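Local coordinates for protein pumilio homology domain family member 4 (Saccharomyces cerevisiae, PDB 3BWT) that binds specific messenger RNAs as single strands through its Pumilio-repeat domain and takes part in regulating their expression, at residues V7-C19 against K38-Y50. Sequence-based numbering, arbitrary orientation.
Sequences VLDQYIGSIHSLC and KAADAIFEETKDY
The carboxylate of Glu46 takes two backbone N-H groups of segment 7-19, one on each oxygen. Gly13 N gives its hydrogen to Glu46 OE2 on the syn side, somewhat tilted out of the carboxylate plane. This bond is nearly straight, with an N-H...O angle of 163°. Ile15 N binds Glu46 OE1 at 3.1 Å, from above the carboxylate plane and at a more bent angle. With CG beside its own backbone N (chi1 -68°) and the chain extended beyond it, Glu46 stretches from helix 37-47 to the type II beta turn from Tyr11 to Ser14. Gly13 has a positive phi (91°), where a CB would press on the carbonyl oxygen of Ile12. Were Glu46 an alanine, the amides of Gly13 and Ile15 would probably lose their acceptor, and the turn would be less firmly tied to the helix.

Beside this polar grip, Ile15 is a knob in a hole made by Ala42, Ile43, Glu46 and Thr47. Its CD1 lies 3.9 Å from Ala42 CB. Its other branch, CG2, touches Ile43 CG1 and Thr47 CG2. Ala42 CB also meets Ile12 CD1 at 3.8 Å. Farther along, Leu8 CD1 rests on Ala39 CA at 3.8 Å. At the other end Thr47 CG2 packs on Cys19 SG. His16 NE2 lies over one face of the Tyr50 ring, toward its rim; the two rings are oblique, with centroids 4.6 Å apart.

Leu28 of helix 22-34 touches Ile15 and Cys19, while Leu67 of helix 60-70 touches Ile43 and Thr47. The contact thus joins the short first helix, 15-18, and the turn before it to helix 37-47 at the N-terminal end of the all-helical Pumilio homology domain, where helical repeats stack into a curved superhelix.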
# COMPACT_ATOMS: atom_id res chain seq x y z
N VAL A 7 3.11 3.62 -43.22
CA VAL A 7 4.54 3.76 -42.97
C VAL A 7 4.84 5.06 -42.23
O VAL A 7 4.26 6.10 -42.53
CB VAL A 7 5.31 3.69 -44.31
CG1 VAL A 7 6.64 4.43 -44.22
CG2 VAL A 7 5.49 2.24 -44.73
N LEU A 8 5.73 5.00 -41.25
CA LEU A 8 6.05 6.16 -40.44
C LEU A 8 6.27 7.39 -41.33
O LEU A 8 5.75 8.47 -41.07
CB LEU A 8 7.30 5.90 -39.61
CG LEU A 8 7.41 6.60 -38.25
CD1 LEU A 8 8.86 6.81 -37.88
CD2 LEU A 8 6.66 7.92 -38.23
N ASP A 9 7.03 7.20 -42.40
CA ASP A 9 7.47 8.33 -43.21
C ASP A 9 6.34 9.15 -43.83
O ASP A 9 6.53 10.31 -44.16
CB ASP A 9 8.48 7.88 -44.27
CG ASP A 9 9.82 7.53 -43.67
OD1 ASP A 9 10.05 7.85 -42.49
OD2 ASP A 9 10.65 6.91 -44.38
N GLN A 10 5.17 8.55 -43.99
CA GLN A 10 4.06 9.28 -44.58
C GLN A 10 3.37 10.17 -43.57
O GLN A 10 2.50 10.96 -43.92
CB GLN A 10 3.05 8.33 -45.23
CG GLN A 10 2.42 7.32 -44.29
CD GLN A 10 1.42 6.43 -44.99
OE1 GLN A 10 0.29 6.84 -45.26
NE2 GLN A 10 1.84 5.21 -45.31
N TYR A 11 3.77 10.05 -42.31
CA TYR A 11 3.09 10.82 -41.27
C TYR A 11 3.94 11.95 -40.71
O TYR A 11 3.46 12.76 -39.93
CB TYR A 11 2.56 9.90 -40.17
CG TYR A 11 1.39 9.06 -40.64
CD1 TYR A 11 0.17 9.66 -40.92
CD2 TYR A 11 1.51 7.69 -40.82
CE1 TYR A 11 -0.91 8.92 -41.37
CE2 TYR A 11 0.42 6.93 -41.27
CZ TYR A 11 -0.78 7.56 -41.54
OH TYR A 11 -1.88 6.85 -41.99
N ILE A 12 5.19 11.99 -41.15
CA ILE A 12 6.11 13.03 -40.71
C ILE A 12 5.49 14.39 -40.92
O ILE A 12 5.06 14.72 -42.03
CB ILE A 12 7.44 12.94 -41.46
CG1 ILE A 12 8.13 11.60 -41.16
CG2 ILE A 12 8.35 14.09 -41.07
CD1 ILE A 12 8.60 11.47 -39.73
N GLY A 13 5.43 15.17 -39.85
CA GLY A 13 4.80 16.48 -39.90
C GLY A 13 3.33 16.42 -39.53
O GLY A 13 2.66 17.44 -39.50
N SER A 14 2.85 15.22 -39.24
CA SER A 14 1.44 15.03 -38.91
C SER A 14 1.28 13.99 -37.81
O SER A 14 0.17 13.52 -37.54
CB SER A 14 0.67 14.60 -40.16
OG SER A 14 1.11 15.33 -41.29
N ILE A 15 2.39 13.65 -37.17
CA ILE A 15 2.40 12.63 -36.13
C ILE A 15 1.46 12.95 -34.96
O ILE A 15 0.77 12.06 -34.45
CB ILE A 15 3.84 12.35 -35.62
CG1 ILE A 15 4.58 11.46 -36.64
CG2 ILE A 15 3.81 11.68 -34.25
CD1 ILE A 15 6.07 11.40 -36.47
N HIS A 16 1.43 14.21 -34.54
CA HIS A 16 0.60 14.57 -33.40
C HIS A 16 -0.87 14.28 -33.69
O HIS A 16 -1.60 13.87 -32.79
CB HIS A 16 0.77 16.04 -33.04
CG HIS A 16 -0.24 16.53 -32.05
ND1 HIS A 16 -1.39 17.19 -32.42
CD2 HIS A 16 -0.26 16.45 -30.69
CE1 HIS A 16 -2.09 17.50 -31.34
NE2 HIS A 16 -1.42 17.07 -30.28
N SER A 17 -1.29 14.48 -34.93
CA SER A 17 -2.69 14.28 -35.27
C SER A 17 -3.10 12.82 -35.06
O SER A 17 -4.27 12.51 -34.87
CB SER A 17 -2.97 14.71 -36.70
OG SER A 17 -2.63 13.68 -37.61
N LEU A 18 -2.12 11.92 -35.09
CA LEU A 18 -2.39 10.50 -34.89
C LEU A 18 -2.56 10.17 -33.41
O LEU A 18 -3.06 9.10 -33.07
CB LEU A 18 -1.25 9.66 -35.44
CG LEU A 18 -1.00 9.65 -36.95
CD1 LEU A 18 0.16 8.71 -37.25
CD2 LEU A 18 -2.25 9.23 -37.70
N CYS A 19 -2.11 11.07 -32.54
CA CYS A 19 -1.99 10.78 -31.12
C CYS A 19 -3.32 10.94 -30.37
O CYS A 19 -3.40 10.70 -29.17
CB CYS A 19 -0.90 11.63 -30.49
SG CYS A 19 0.75 11.28 -31.17
N LYS A 38 14.85 6.01 -35.00
CA LYS A 38 14.28 7.02 -35.90
C LYS A 38 12.83 7.30 -35.53
O LYS A 38 12.37 8.43 -35.66
CB LYS A 38 14.40 6.67 -37.39
CG LYS A 38 15.80 6.65 -37.96
CD LYS A 38 15.76 6.31 -39.46
CE LYS A 38 17.18 6.27 -40.08
NZ LYS A 38 17.17 5.92 -41.54
N ALA A 39 12.12 6.28 -35.09
CA ALA A 39 10.74 6.45 -34.65
C ALA A 39 10.69 7.33 -33.41
O ALA A 39 9.90 8.28 -33.35
CB ALA A 39 10.09 5.12 -34.39
N ALA A 40 11.55 7.03 -32.43
CA ALA A 40 11.63 7.81 -31.19
C ALA A 40 11.94 9.28 -31.47
O ALA A 40 11.37 10.17 -30.84
CB ALA A 40 12.68 7.21 -30.25
N ASP A 41 12.85 9.54 -32.40
CA ASP A 41 13.22 10.91 -32.73
C ASP A 41 12.03 11.66 -33.34
O ASP A 41 11.66 12.74 -32.90
CB ASP A 41 14.37 10.92 -33.74
CG ASP A 41 15.68 10.47 -33.14
OD1 ASP A 41 15.73 10.15 -31.94
OD2 ASP A 41 16.67 10.44 -33.91
N ALA A 42 11.46 11.06 -34.38
CA ALA A 42 10.38 11.69 -35.11
C ALA A 42 9.21 11.97 -34.17
O ALA A 42 8.60 13.04 -34.20
CB ALA A 42 9.93 10.79 -36.23
N ILE A 43 8.90 10.98 -33.34
CA ILE A 43 7.77 11.08 -32.45
C ILE A 43 8.07 12.03 -31.29
O ILE A 43 7.21 12.80 -30.88
CB ILE A 43 7.31 9.69 -31.98
CG1 ILE A 43 6.67 8.96 -33.16
CG2 ILE A 43 6.33 9.81 -30.81
CD1 ILE A 43 6.56 7.47 -32.97
N PHE A 44 9.30 12.00 -30.80
CA PHE A 44 9.72 12.94 -29.77
C PHE A 44 9.60 14.37 -30.27
O PHE A 44 9.05 15.24 -29.58
CB PHE A 44 11.16 12.64 -29.33
CG PHE A 44 11.79 13.74 -28.50
CD1 PHE A 44 11.60 13.80 -27.13
CD2 PHE A 44 12.59 14.71 -29.10
CE1 PHE A 44 12.19 14.81 -26.37
CE2 PHE A 44 13.18 15.71 -28.35
CZ PHE A 44 12.98 15.76 -26.99
N GLU A 45 10.10 14.64 -31.46
CA GLU A 45 10.07 16.00 -31.98
C GLU A 45 8.66 16.54 -32.18
O GLU A 45 8.40 17.72 -31.95
CB GLU A 45 10.89 16.13 -33.26
CG GLU A 45 12.35 15.89 -33.07
CD GLU A 45 13.02 16.87 -32.12
OE1 GLU A 45 12.39 17.90 -31.77
OE2 GLU A 45 14.19 16.62 -31.73
N GLU A 46 7.74 15.69 -32.60
CA GLU A 46 6.38 16.14 -32.90
C GLU A 46 5.40 16.08 -31.73
O GLU A 46 4.29 16.60 -31.83
CB GLU A 46 5.81 15.41 -34.12
CG GLU A 46 6.51 15.77 -35.40
CD GLU A 46 5.72 15.42 -36.63
OE1 GLU A 46 4.55 15.84 -36.70
OE2 GLU A 46 6.26 14.73 -37.51
N THR A 47 5.79 15.45 -30.62
CA THR A 47 4.90 15.37 -29.46
C THR A 47 5.46 16.01 -28.19
O THR A 47 4.74 16.15 -27.21
CB THR A 47 4.50 13.92 -29.13
OG1 THR A 47 5.56 13.28 -28.42
CG2 THR A 47 4.18 13.13 -30.38
N LYS A 48 6.72 16.41 -28.19
CA LYS A 48 7.31 16.97 -26.98
C LYS A 48 6.54 18.17 -26.41
O LYS A 48 6.41 18.33 -25.20
CB LYS A 48 8.78 17.33 -27.21
CG LYS A 48 9.02 18.43 -28.22
CD LYS A 48 10.50 18.57 -28.54
CE LYS A 48 10.74 19.67 -29.57
NZ LYS A 48 12.20 19.89 -29.74
N ASP A 49 6.01 19.02 -27.28
CA ASP A 49 5.34 20.21 -26.80
C ASP A 49 4.00 19.91 -26.17
O ASP A 49 3.41 20.74 -25.48
CB ASP A 49 5.18 21.19 -27.95
CG ASP A 49 6.46 21.91 -28.27
OD1 ASP A 49 7.11 22.40 -27.32
OD2 ASP A 49 6.82 21.97 -29.47
N TYR A 50 3.52 18.69 -26.38
CA TYR A 50 2.20 18.31 -25.94
C TYR A 50 2.23 17.14 -24.97
O TYR A 50 1.24 16.45 -24.80
CB TYR A 50 1.35 17.99 -27.16
CG TYR A 50 1.43 19.07 -28.21
CD1 TYR A 50 0.70 20.24 -28.07
CD2 TYR A 50 2.26 18.93 -29.32
CE1 TYR A 50 0.78 21.24 -29.02
CE2 TYR A 50 2.34 19.94 -30.28
CZ TYR A 50 1.60 21.09 -30.12
OH TYR A 50 1.67 22.09 -31.07